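Local coordinates for protein potential RNA-dependent RNA polymerase (Human picobirnavirus, PDB 5I62) that catalyses RNA-templated RNA synthesis from ribonucleoside triphosphates, serving both transcription and genome replication of the double-stranded RNA virus, at residues N131-V135 and M136-T140; G192-P195 and T196-K199; R400-H404 and T405-V409. All blocks are in the same frame, centred on the assembly; numbering follows the deposited sequence.

Contact 1: N131-V135 and M136-T140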
ATOM      1  N   ASN A 131     -12.659  -1.831  21.786  1.00 30.70           N
ATOM      2  CA  ASN A 131     -13.174  -0.936  20.754  1.00 34.12           C
ATOM      3  C   ASN A 131     -12.352  -1.053  19.478  1.00 32.20           C
ATOM      4  O   ASN A 131     -12.905  -1.068  18.369  1.00 30.83           O
ATOM      5  CB  ASN A 131     -13.207   0.499  21.277  1.00 27.76           C
ATOM      6  CG  ASN A 131     -14.220   0.679  22.400  1.00 37.03           C
ATOM      7  OD1 ASN A 131     -15.236  -0.019  22.439  1.00 40.93           O
ATOM      8  ND2 ASN A 131     -13.941   1.599  23.326  1.00 35.88           N
ATOM      9  N   THR A 132     -11.030  -1.188  19.624  1.00 28.49           N
ATOM     10  CA  THR A 132     -10.155  -1.349  18.466  1.00 28.37           C
ATOM     11  C   THR A 132     -10.480  -2.622  17.695  1.00 28.61           C
ATOM     12  O   THR A 132     -10.609  -2.602  16.466  1.00 27.99           O
ATOM     13  CB  THR A 132      -8.690  -1.361  18.925  1.00 25.18           C
ATOM     14  OG1 THR A 132      -8.397  -0.149  19.619  1.00 24.26           O
ATOM     15  CG2 THR A 132      -7.760  -1.511  17.741  1.00 22.75           C
ATOM     16  N   VAL A 133     -10.586  -3.749  18.403  1.00 25.20           N
ATOM     17  CA  VAL A 133     -10.940  -5.009  17.754  1.00 27.78           C
ATOM     18  C   VAL A 133     -12.282  -4.887  17.039  1.00 24.84           C
ATOM     19  O   VAL A 133     -12.465  -5.436  15.948  1.00 23.39           O
ATOM     20  CB  VAL A 133     -10.958  -6.163  18.779  1.00 30.86           C
ATOM     21  CG1 VAL A 133     -11.558  -7.432  18.159  1.00 28.02           C
ATOM     22  CG2 VAL A 133      -9.560  -6.437  19.305  1.00 27.28           C
ATOM     23  N   ALA A 134     -13.235  -4.169  17.643  1.00 26.98           N
ATOM     24  CA  ALA A 134     -14.576  -4.056  17.070  1.00 29.26           C
ATOM     25  C   ALA A 134     -14.540  -3.470  15.665  1.00 34.48           C
ATOM     26  O   ALA A 134     -15.352  -3.838  14.808  1.00 36.03           O
ATOM     27  CB  ALA A 134     -15.468  -3.210  17.975  1.00 29.79           C
ATOM     28  N   VAL A 135     -13.601  -2.569  15.395  1.00 34.55           N
ATOM     29  CA  VAL A 135     -13.621  -1.934  14.083  1.00 35.03           C
ATOM     30  C   VAL A 135     -12.590  -2.533  13.125  1.00 34.05           C
ATOM     31  O   VAL A 135     -12.632  -2.238  11.928  1.00 36.92           O
ATOM     32  CB  VAL A 135     -13.449  -0.416  14.237  1.00 34.14           C
ATOM     33  CG1 VAL A 135     -14.343   0.111  15.351  1.00 39.52           C
ATOM     34  CG2 VAL A 135     -12.087  -0.106  14.542  1.00 42.21           C
ATOM     35  N   MET A 136     -11.688  -3.394  13.614  1.00 31.92           N
ATOM     36  CA  MET A 136     -10.706  -4.059  12.764  1.00 33.83           C
ATOM     37  C   MET A 136     -11.365  -5.028  11.789  1.00 37.67           C
ATOM     38  O   MET A 136     -12.460  -5.549  12.029  1.00 34.75           O
ATOM     39  CB  MET A 136      -9.685  -4.848  13.595  1.00 33.20           C
ATOM     40  CG  MET A 136      -8.732  -4.012  14.402  1.00 41.79           C
ATOM     41  SD  MET A 136      -7.731  -5.079  15.454  1.00 27.46           S
ATOM     42  CE  MET A 136      -6.643  -5.900  14.313  1.00 23.82           C
ATOM     43  N   LYS A 137     -10.651  -5.304  10.696  1.00 31.34           N
ATOM     44  CA  LYS A 137     -10.978  -6.454   9.864  1.00 37.75           C
ATOM     45  C   LYS A 137     -10.738  -7.731  10.656  1.00 38.64           C
ATOM     46  O   LYS A 137      -9.657  -7.936  11.209  1.00 37.02           O
ATOM     47  CB  LYS A 137     -10.111  -6.479   8.608  1.00 39.03           C
ATOM     48  CG  LYS A 137     -10.645  -5.663   7.458  1.00 51.08           C
ATOM     49  CD  LYS A 137      -9.740  -5.756   6.230  1.00 57.09           C
ATOM     50  CE  LYS A 137     -10.020  -7.032   5.447  1.00 59.24           C
ATOM     51  NZ  LYS A 137      -9.517  -6.932   4.052  1.00 64.56           N
ATOM     52  N   LYS A 138     -11.752  -8.590  10.728  1.00 37.83           N
ATOM     53  CA  LYS A 138     -11.602  -9.829  11.475  1.00 33.43           C
ATOM     54  C   LYS A 138     -11.748 -11.044  10.567  1.00 38.25           C
ATOM     55  O   LYS A 138     -11.736 -12.188  11.046  1.00 33.62           O
ATOM     56  CB  LYS A 138     -12.555  -9.838  12.670  1.00 36.08           C
ATOM     57  CG  LYS A 138     -12.091  -8.743  13.646  1.00 37.37           C
ATOM     58  CD  LYS A 138     -12.875  -8.664  14.933  1.00 36.39           C
ATOM     59  CE  LYS A 138     -14.266  -8.138  14.709  1.00 34.28           C
ATOM     60  NZ  LYS A 138     -14.275  -6.751  14.162  1.00 33.94           N
ATOM     61  N   SER A 139     -11.822 -10.817   9.261  1.00 35.55           N
ATOM     62  CA  SER A 139     -11.607 -11.836   8.249  1.00 40.85           C
ATOM     63  C   SER A 139     -10.135 -12.148   8.022  1.00 37.33           C
ATOM     64  O   SER A 139      -9.823 -13.195   7.432  1.00 39.73           O
ATOM     65  CB  SER A 139     -12.179 -11.372   6.911  1.00 42.04           C
ATOM     66  OG  SER A 139     -11.765 -12.230   5.867  1.00 53.87           O
ATOM     67  N   THR A 140      -9.225 -11.275   8.446  1.00 34.56           N
ATOM     68  CA  THR A 140      -7.841 -11.493   8.085  1.00 34.61           C
ATOM     69  C   THR A 140      -7.205 -12.536   9.008  1.00 32.82           C
ATOM     70  O   THR A 140      -7.750 -12.921  10.052  1.00 29.26           O
ATOM     71  CB  THR A 140      -7.054 -10.174   8.071  1.00 34.19           C
ATOM     72  OG1 THR A 140      -6.847  -9.683   9.402  1.00 43.50           O
ATOM     73  CG2 THR A 140      -7.817  -9.119   7.299  1.00 41.80           C
TER

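Contact 2: G192-P195 and T196-K199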
ATOM      1  N   GLY A 192       6.377  -6.832 -15.910  1.00 17.36           N
ATOM      2  CA  GLY A 192       6.777  -7.191 -17.251  1.00 19.23           C
ATOM      3  C   GLY A 192       6.045  -8.429 -17.744  1.00 20.73           C
ATOM      4  O   GLY A 192       5.393  -9.148 -16.977  1.00 18.05           O
ATOM      5  N   PRO A 193       6.138  -8.698 -19.052  1.00 20.67           N
ATOM      6  CA  PRO A 193       5.275  -9.723 -19.660  1.00 21.35           C
ATOM      7  C   PRO A 193       5.687 -11.161 -19.360  1.00 22.93           C
ATOM      8  O   PRO A 193       4.885 -12.063 -19.607  1.00 21.21           O
ATOM      9  CB  PRO A 193       5.377  -9.415 -21.161  1.00 21.54           C
ATOM     10  CG  PRO A 193       6.760  -8.860 -21.305  1.00 23.32           C
ATOM     11  CD  PRO A 193       6.955  -8.000 -20.061  1.00 23.17           C
ATOM     12  N   LYS A 194       6.895 -11.409 -18.838  1.00 19.49           N
ATOM     13  CA  LYS A 194       7.318 -12.786 -18.620  1.00 20.06           C
ATOM     14  C   LYS A 194       6.975 -13.266 -17.212  1.00 21.39           C
ATOM     15  O   LYS A 194       6.825 -12.467 -16.287  1.00 21.89           O
ATOM     16  CB  LYS A 194       8.814 -12.909 -18.839  1.00 24.08           C
ATOM     17  CG  LYS A 194       9.214 -12.782 -20.288  1.00 29.04           C
ATOM     18  CD  LYS A 194      10.552 -12.141 -20.398  1.00 32.98           C
ATOM     19  CE  LYS A 194      11.642 -13.139 -20.107  1.00 39.62           C
ATOM     20  NZ  LYS A 194      11.636 -13.538 -18.674  1.00 48.20           N
ATOM     21  N   PRO A 195       6.870 -14.587 -17.009  1.00 23.62           N
ATOM     22  CA  PRO A 195       6.646 -15.098 -15.640  1.00 18.54           C
ATOM     23  C   PRO A 195       7.768 -14.751 -14.683  1.00 22.99           C
ATOM     24  O   PRO A 195       7.526 -14.652 -13.478  1.00 24.07           O
ATOM     25  CB  PRO A 195       6.520 -16.618 -15.840  1.00 23.80           C
ATOM     26  CG  PRO A 195       7.201 -16.899 -17.148  1.00 25.78           C
ATOM     27  CD  PRO A 195       6.948 -15.670 -18.004  1.00 21.12           C
ATOM     28  N   THR A 196       8.990 -14.543 -15.180  1.00 22.23           N
ATOM     29  CA  THR A 196      10.084 -14.130 -14.309  1.00 24.84           C
ATOM     30  C   THR A 196      10.097 -12.621 -14.030  1.00 24.09           C
ATOM     31  O   THR A 196      10.956 -12.156 -13.281  1.00 21.85           O
ATOM     32  CB  THR A 196      11.430 -14.554 -14.909  1.00 26.27           C
ATOM     33  OG1 THR A 196      11.493 -14.133 -16.274  1.00 26.03           O
ATOM     34  CG2 THR A 196      11.583 -16.067 -14.859  1.00 27.89           C
ATOM     35  N   ASP A 197       9.164 -11.856 -14.588  1.00 23.23           N
ATOM     36  CA  ASP A 197       9.102 -10.417 -14.337  1.00 24.57           C
ATOM     37  C   ASP A 197       8.267 -10.056 -13.107  1.00 22.40           C
ATOM     38  O   ASP A 197       8.218  -8.879 -12.733  1.00 20.08           O
ATOM     39  CB  ASP A 197       8.545  -9.689 -15.567  1.00 20.04           C
ATOM     40  CG  ASP A 197       9.513  -9.695 -16.753  1.00 25.69           C
ATOM     41  OD1 ASP A 197      10.742  -9.730 -16.527  1.00 27.18           O
ATOM     42  OD2 ASP A 197       9.050  -9.624 -17.915  1.00 25.24           O
ATOM     43  N   VAL A 198       7.613 -11.028 -12.473  1.00 17.83           N
ATOM     44  CA  VAL A 198       6.716 -10.724 -11.366  1.00 18.86           C
ATOM     45  C   VAL A 198       7.525 -10.225 -10.179  1.00 22.39           C
ATOM     46  O   VAL A 198       8.498 -10.869  -9.764  1.00 18.15           O
ATOM     47  CB  VAL A 198       5.877 -11.959 -10.986  1.00 21.10           C
ATOM     48  CG1 VAL A 198       4.991 -11.649  -9.785  1.00 18.27           C
ATOM     49  CG2 VAL A 198       5.049 -12.423 -12.171  1.00 17.25           C
ATOM     50  N   LYS A 199       7.124  -9.066  -9.638  1.00 19.56           N
ATOM     51  CA  LYS A 199       7.724  -8.487  -8.440  1.00 24.02           C
ATOM     52  C   LYS A 199       7.355  -9.328  -7.231  1.00 19.54           C
ATOM     53  O   LYS A 199       6.173  -9.591  -7.002  1.00 22.75           O
ATOM     54  CB  LYS A 199       7.213  -7.064  -8.201  1.00 24.45           C
ATOM     55  CG  LYS A 199       7.720  -5.958  -9.107  1.00 34.98           C
ATOM     56  CD  LYS A 199       9.151  -6.182  -9.532  1.00 42.11           C
ATOM     57  CE  LYS A 199       9.177  -6.679 -10.965  1.00 41.02           C
ATOM     58  NZ  LYS A 199      10.495  -7.236 -11.394  1.00 43.87           N
TER

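Contact 3: R400-H404 and T405-V409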
ATOM      1  N   ARG A 400       0.072   6.208  -9.158  1.00 16.71           N
ATOM      2  CA  ARG A 400      -0.147   5.625 -10.483  1.00 19.96           C
ATOM      3  C   ARG A 400      -1.325   6.260 -11.226  1.00 19.90           C
ATOM      4  O   ARG A 400      -1.952   5.619 -12.079  1.00 18.90           O
ATOM      5  CB  ARG A 400      -0.312   4.106 -10.404  1.00 25.46           C
ATOM      6  CG  ARG A 400       0.985   3.389 -10.016  1.00 27.53           C
ATOM      7  CD  ARG A 400       0.807   1.874 -10.059  1.00 42.89           C
ATOM      8  NE  ARG A 400       1.605   1.173  -9.051  1.00 47.67           N
ATOM      9  CZ  ARG A 400       2.924   1.004  -9.121  1.00 51.43           C
ATOM     10  NH1 ARG A 400       3.612   1.493 -10.152  1.00 51.11           N
ATOM     11  NH2 ARG A 400       3.558   0.348  -8.154  1.00 52.61           N
ATOM     12  N   ARG A 401      -1.609   7.535 -10.944  1.00 15.89           N
ATOM     13  CA  ARG A 401      -2.554   8.320 -11.728  1.00 15.72           C
ATOM     14  C   ARG A 401      -1.847   9.536 -12.317  1.00 18.10           C
ATOM     15  O   ARG A 401      -1.033  10.179 -11.645  1.00 17.16           O
ATOM     16  CB  ARG A 401      -3.734   8.821 -10.897  1.00 18.81           C
ATOM     17  CG  ARG A 401      -4.884   7.860 -10.765  1.00 21.78           C
ATOM     18  CD  ARG A 401      -4.652   6.993  -9.590  1.00 21.14           C
ATOM     19  NE  ARG A 401      -5.799   6.144  -9.264  1.00 25.00           N
ATOM     20  CZ  ARG A 401      -5.686   5.074  -8.490  1.00 30.98           C
ATOM     21  NH1 ARG A 401      -4.485   4.749  -8.023  1.00 25.43           N
ATOM     22  NH2 ARG A 401      -6.750   4.326  -8.197  1.00 31.57           N
ATOM     23  N   TRP A 402      -2.201   9.865 -13.555  1.00 17.21           N
ATOM     24  CA  TRP A 402      -1.668  11.022 -14.268  1.00 16.18           C
ATOM     25  C   TRP A 402      -2.599  12.206 -14.069  1.00 16.29           C
ATOM     26  O   TRP A 402      -3.821  12.060 -14.092  1.00 17.82           O
ATOM     27  CB  TRP A 402      -1.543  10.675 -15.745  1.00 16.44           C
ATOM     28  CG  TRP A 402      -1.203  11.755 -16.722  1.00 20.74           C
ATOM     29  CD1 TRP A 402       0.036  12.073 -17.181  1.00 19.95           C
ATOM     30  CD2 TRP A 402      -2.125  12.591 -17.440  1.00 17.61           C
ATOM     31  NE1 TRP A 402      -0.049  13.068 -18.122  1.00 20.98           N
ATOM     32  CE2 TRP A 402      -1.364  13.407 -18.295  1.00 21.27           C
ATOM     33  CE3 TRP A 402      -3.517  12.730 -17.430  1.00 19.45           C
ATOM     34  CZ2 TRP A 402      -1.943  14.356 -19.135  1.00 21.75           C
ATOM     35  CZ3 TRP A 402      -4.094  13.676 -18.261  1.00 21.30           C
ATOM     36  CH2 TRP A 402      -3.304  14.467 -19.113  1.00 21.77           C
ATOM     37  N   HIS A 403      -2.016  13.374 -13.833  1.00 19.63           N
ATOM     38  CA  HIS A 403      -2.767  14.618 -13.737  1.00 19.98           C
ATOM     39  C   HIS A 403      -2.090  15.661 -14.615  1.00 19.22           C
ATOM     40  O   HIS A 403      -0.874  15.647 -14.788  1.00 19.89           O
ATOM     41  CB  HIS A 403      -2.840  15.160 -12.306  1.00 19.56           C
ATOM     42  CG  HIS A 403      -3.251  14.160 -11.268  1.00 17.91           C
ATOM     43  ND1 HIS A 403      -4.480  14.201 -10.650  1.00 17.21           N
ATOM     44  CD2 HIS A 403      -2.577  13.138 -10.691  1.00 17.03           C
ATOM     45  CE1 HIS A 403      -4.557  13.234  -9.753  1.00 17.09           C
ATOM     46  NE2 HIS A 403      -3.420  12.565  -9.768  1.00 17.62           N
ATOM     47  N   HIS A 404      -2.887  16.581 -15.145  1.00 22.15           N
ATOM     48  CA  HIS A 404      -2.362  17.622 -16.004  1.00 20.29           C
ATOM     49  C   HIS A 404      -3.098  18.920 -15.721  1.00 20.06           C
ATOM     50  O   HIS A 404      -4.326  18.923 -15.589  1.00 19.94           O
ATOM     51  CB  HIS A 404      -2.507  17.235 -17.476  1.00 22.81           C
ATOM     52  CG  HIS A 404      -1.691  18.073 -18.402  1.00 24.54           C
ATOM     53  ND1 HIS A 404      -1.976  19.397 -18.643  1.00 23.57           N
ATOM     54  CD2 HIS A 404      -0.606  17.777 -19.157  1.00 24.15           C
ATOM     55  CE1 HIS A 404      -1.096  19.886 -19.499  1.00 24.52           C
ATOM     56  NE2 HIS A 404      -0.255  18.922 -19.828  1.00 26.84           N
ATOM     57  N   THR A 405      -2.343  20.018 -15.636  1.00 21.39           N
ATOM     58  CA  THR A 405      -2.955  21.294 -15.279  1.00 24.15           C
ATOM     59  C   THR A 405      -4.040  21.700 -16.278  1.00 21.30           C
ATOM     60  O   THR A 405      -5.001  22.385 -15.906  1.00 25.14           O
ATOM     61  CB  THR A 405      -1.881  22.385 -15.140  1.00 24.53           C
ATOM     62  OG1 THR A 405      -2.465  23.546 -14.542  1.00 24.09           O
ATOM     63  CG2 THR A 405      -1.249  22.756 -16.501  1.00 23.57           C
ATOM     64  N   ASP A 406      -3.932  21.256 -17.538  1.00 21.91           N
ATOM     65  CA  ASP A 406      -4.942  21.549 -18.554  1.00 21.02           C
ATOM     66  C   ASP A 406      -6.048  20.498 -18.641  1.00 27.28           C
ATOM     67  O   ASP A 406      -6.958  20.649 -19.464  1.00 24.41           O
ATOM     68  CB  ASP A 406      -4.285  21.705 -19.926  1.00 24.86           C
ATOM     69  CG  ASP A 406      -3.294  22.853 -19.966  1.00 25.75           C
ATOM     70  OD1 ASP A 406      -3.533  23.857 -19.259  1.00 28.93           O
ATOM     71  OD2 ASP A 406      -2.290  22.764 -20.699  1.00 26.68           O
ATOM     72  N   TYR A 407      -5.995  19.444 -17.833  1.00 22.10           N
ATOM     73  CA  TYR A 407      -6.981  18.363 -17.880  1.00 21.02           C
ATOM     74  C   TYR A 407      -7.825  18.448 -16.614  1.00 23.58           C
ATOM     75  O   TYR A 407      -7.526  17.807 -15.606  1.00 22.72           O
ATOM     76  CB  TYR A 407      -6.311  17.005 -18.005  1.00 20.98           C
ATOM     77  CG  TYR A 407      -7.289  15.893 -18.330  1.00 23.34           C
ATOM     78  CD1 TYR A 407      -7.972  15.220 -17.324  1.00 20.78           C
ATOM     79  CD2 TYR A 407      -7.532  15.527 -19.647  1.00 24.81           C
ATOM     80  CE1 TYR A 407      -8.881  14.199 -17.624  1.00 23.93           C
ATOM     81  CE2 TYR A 407      -8.430  14.514 -19.961  1.00 29.83           C
ATOM     82  CZ  TYR A 407      -9.103  13.858 -18.945  1.00 27.32           C
ATOM     83  OH  TYR A 407      -9.987  12.857 -19.260  1.00 26.93           O
ATOM     84  N   ARG A 408      -8.891  19.239 -16.671  1.00 20.93           N
ATOM     85  CA  ARG A 408      -9.712  19.493 -15.505  1.00 21.02           C
ATOM     86  C   ARG A 408     -11.157  19.167 -15.826  1.00 25.02           C
ATOM     87  O   ARG A 408     -11.631  19.457 -16.925  1.00 24.81           O
ATOM     88  CB  ARG A 408      -9.589  20.957 -15.017  1.00 25.28           C
ATOM     89  CG  ARG A 408      -8.145  21.439 -14.899  1.00 23.05           C
ATOM     90  CD  ARG A 408      -7.992  22.623 -13.947  1.00 21.94           C
ATOM     91  NE  ARG A 408      -6.585  23.001 -13.803  1.00 21.28           N
ATOM     92  CZ  ARG A 408      -6.113  23.794 -12.846  1.00 23.71           C
ATOM     93  NH1 ARG A 408      -6.942  24.315 -11.947  1.00 22.97           N
ATOM     94  NH2 ARG A 408      -4.813  24.071 -12.792  1.00 24.93           N
ATOM     95  N   VAL A 409     -11.833  18.543 -14.860  1.00 23.38           N
ATOM     96  CA  VAL A 409     -13.249  18.190 -14.916  1.00 26.99           C
ATOM     97  C   VAL A 409     -13.928  18.885 -13.744  1.00 28.26           C
ATOM     98  O   VAL A 409     -13.560  18.653 -12.587  1.00 26.44           O
ATOM     99  CB  VAL A 409     -13.461  16.664 -14.849  1.00 26.28           C
ATOM    100  CG1 VAL A 409     -14.959  16.306 -14.825  1.00 29.21           C
ATOM    101  CG2 VAL A 409     -12.753  15.975 -15.999  1.00 23.40           C
TER
HETATM  102  O   HOH W   1      -5.678  16.196 -14.381  1.00 18.45           O

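Contact 1: N131-V135 and M136-T140
The C-terminal end of helix 129-135 is where Lys138, in the loop that follows, folds back to meet the carbonyls of Val133 and Ala134. Its ammonium group sits among three carbonyl oxygens: Lys138 NZ donates to Val133 O at 2.9 Å and, within the loop itself, to Met136 O at 3.0 Å, while a weak bond joins it to Ala134 O at 3.2 Å. NZ approaches Val133 O at a C=O...N angle of 148°, tilted modestly from the carbonyl plane, and meets Met136 O in much the same way. Two successive bends near the tip of the lysine (chi3 -71°, chi4 -62°) turn NZ back over the helix end. On the way, Lys138 CD passes Val133 CG1 at 3.7 Å, the two side chains crossing at about a right angle. Met136, the first residue to leave helical geometry, keeps two weak bonds from Met136 N, to Thr132 O and to Val133 O, both 3.2 Å. Met136 CG lies 3.1 Å from Thr132 O, an oxygen that also accepts from Gln219 of helix 208-228. A positive charge at the negative end of a helix dipole should be electrostatically welcome, and here it supplements the weak amide bond at Val133 O.

Contact 2: G192-P195 and T196-K199
Asp197 OD2 accepts a hydrogen bond from the backbone N of Lys194 at 2.9 Å, nearly straight (162° at the hydrogen). The donor does not lie in the carboxylate plane but comes from above it, 39° out. Answering this bond, Asp197 N donates to Lys194 O at 3.0 Å, so the same two residues are tied twice, once through a side chain and once through backbone alone. With Asp197 CG anti to its own carbonyl carbon (chi1 -70°), the carboxylate swings back along the preceding backbone. There Asp197 OD2 lies 3.2 Å from Gly192 C and 3.4 Å from Pro193 CD. A CB on Gly192 would run into this oxygen, and the backbone angles of the glycine would by themselves jam it against the preceding carbonyl O. Pro195 and Thr196 occupy the two corners of a type I beta turn running from Lys194 to Asp197, within the loop that connects the antiparallel strands 176-189 and 199-205. Past the turn, Val198 CG2 rests 3.6 Å from Pro195 O; the side chains of Val198 and Pro195 both reach Val81, and Val198 also touches Pro78. Lys194 CB passes within 3.4 Å of Asp197 OD2, yet the ammonium group of Lys194 stays beyond salt-bridge distance of the carboxylate, with Lys194 NZ 4.5 Å from Asp197 OD1.

Contact 3: R400-H404 and T405-V409
Trp402 turns the edge of its six-membered ring to the face of Tyr407, an offset edge-to-face pair with centroids 5.7 Å apart and planes at 68°. The closest atom is Trp402 CZ3, which stands over the tyrosine face 3.9 Å from Tyr407 CG. A third aromatic ring, that of Trp62, makes edge-to-face contacts with both Tyr407 and His404, while the polar ends of the pair are held by Thr64, at Trp402 NE1, and by the carbonyl of Tyr456, at Tyr407 OH. The imidazole of His404 is met at its edge: Asp406 N donates to His404 ND1 at 2.9 Å, in the ring plane. Because ND1 is the acceptor, a neutral ring would probably carry its proton on NE2. Having CG anti to the backbone N (chi1 -165°) brings this ring alongside the turn, where His404 CE1 also comes to 3.3 Å from Asp406 OD2, the ring and carboxylate planes 40° apart. His404 to Tyr407 form a type I beta turn with Thr405 and Asp406 at its corners, closed by Tyr407 N to His404 O at 2.8 Å, at the end of strand 401-404, the middle strand of a three-stranded antiparallel sheet. A water accepts from His404 N and can donate to Tyr407 O across the mouth of the turn. Beyond it, Arg408 grips Thr405 side-on, Arg408 NE bonding to Thr405 O at 2.7 Å and NH2 to Thr405 OG1 at 3.0 Å, and its NH1 forms a salt bridge with Asp249 of helix 237-250.

In the fold
All three contacts are local and only partly buried, and they show how a chain is secured where a regular element ends or a loop turns. Contact 1 finishes a helix with a lysine side chain, packed against helices 150-157 and 208-228. Contacts 2 and 3 both centre on a tight turn, but a carboxylate braces the first and an imidazole the second. Contact 2 is the more exposed, without aromatic groups, while contact 3 sets a buried tryptophan and a partly exposed tyrosine beside its polar turn. No element is shared. Contact 1 lies across the chain's centre from both others, about 35 Å and 36 Å between centres; contacts 2 and 3 come to about 8 Å at their nearest atoms without touching.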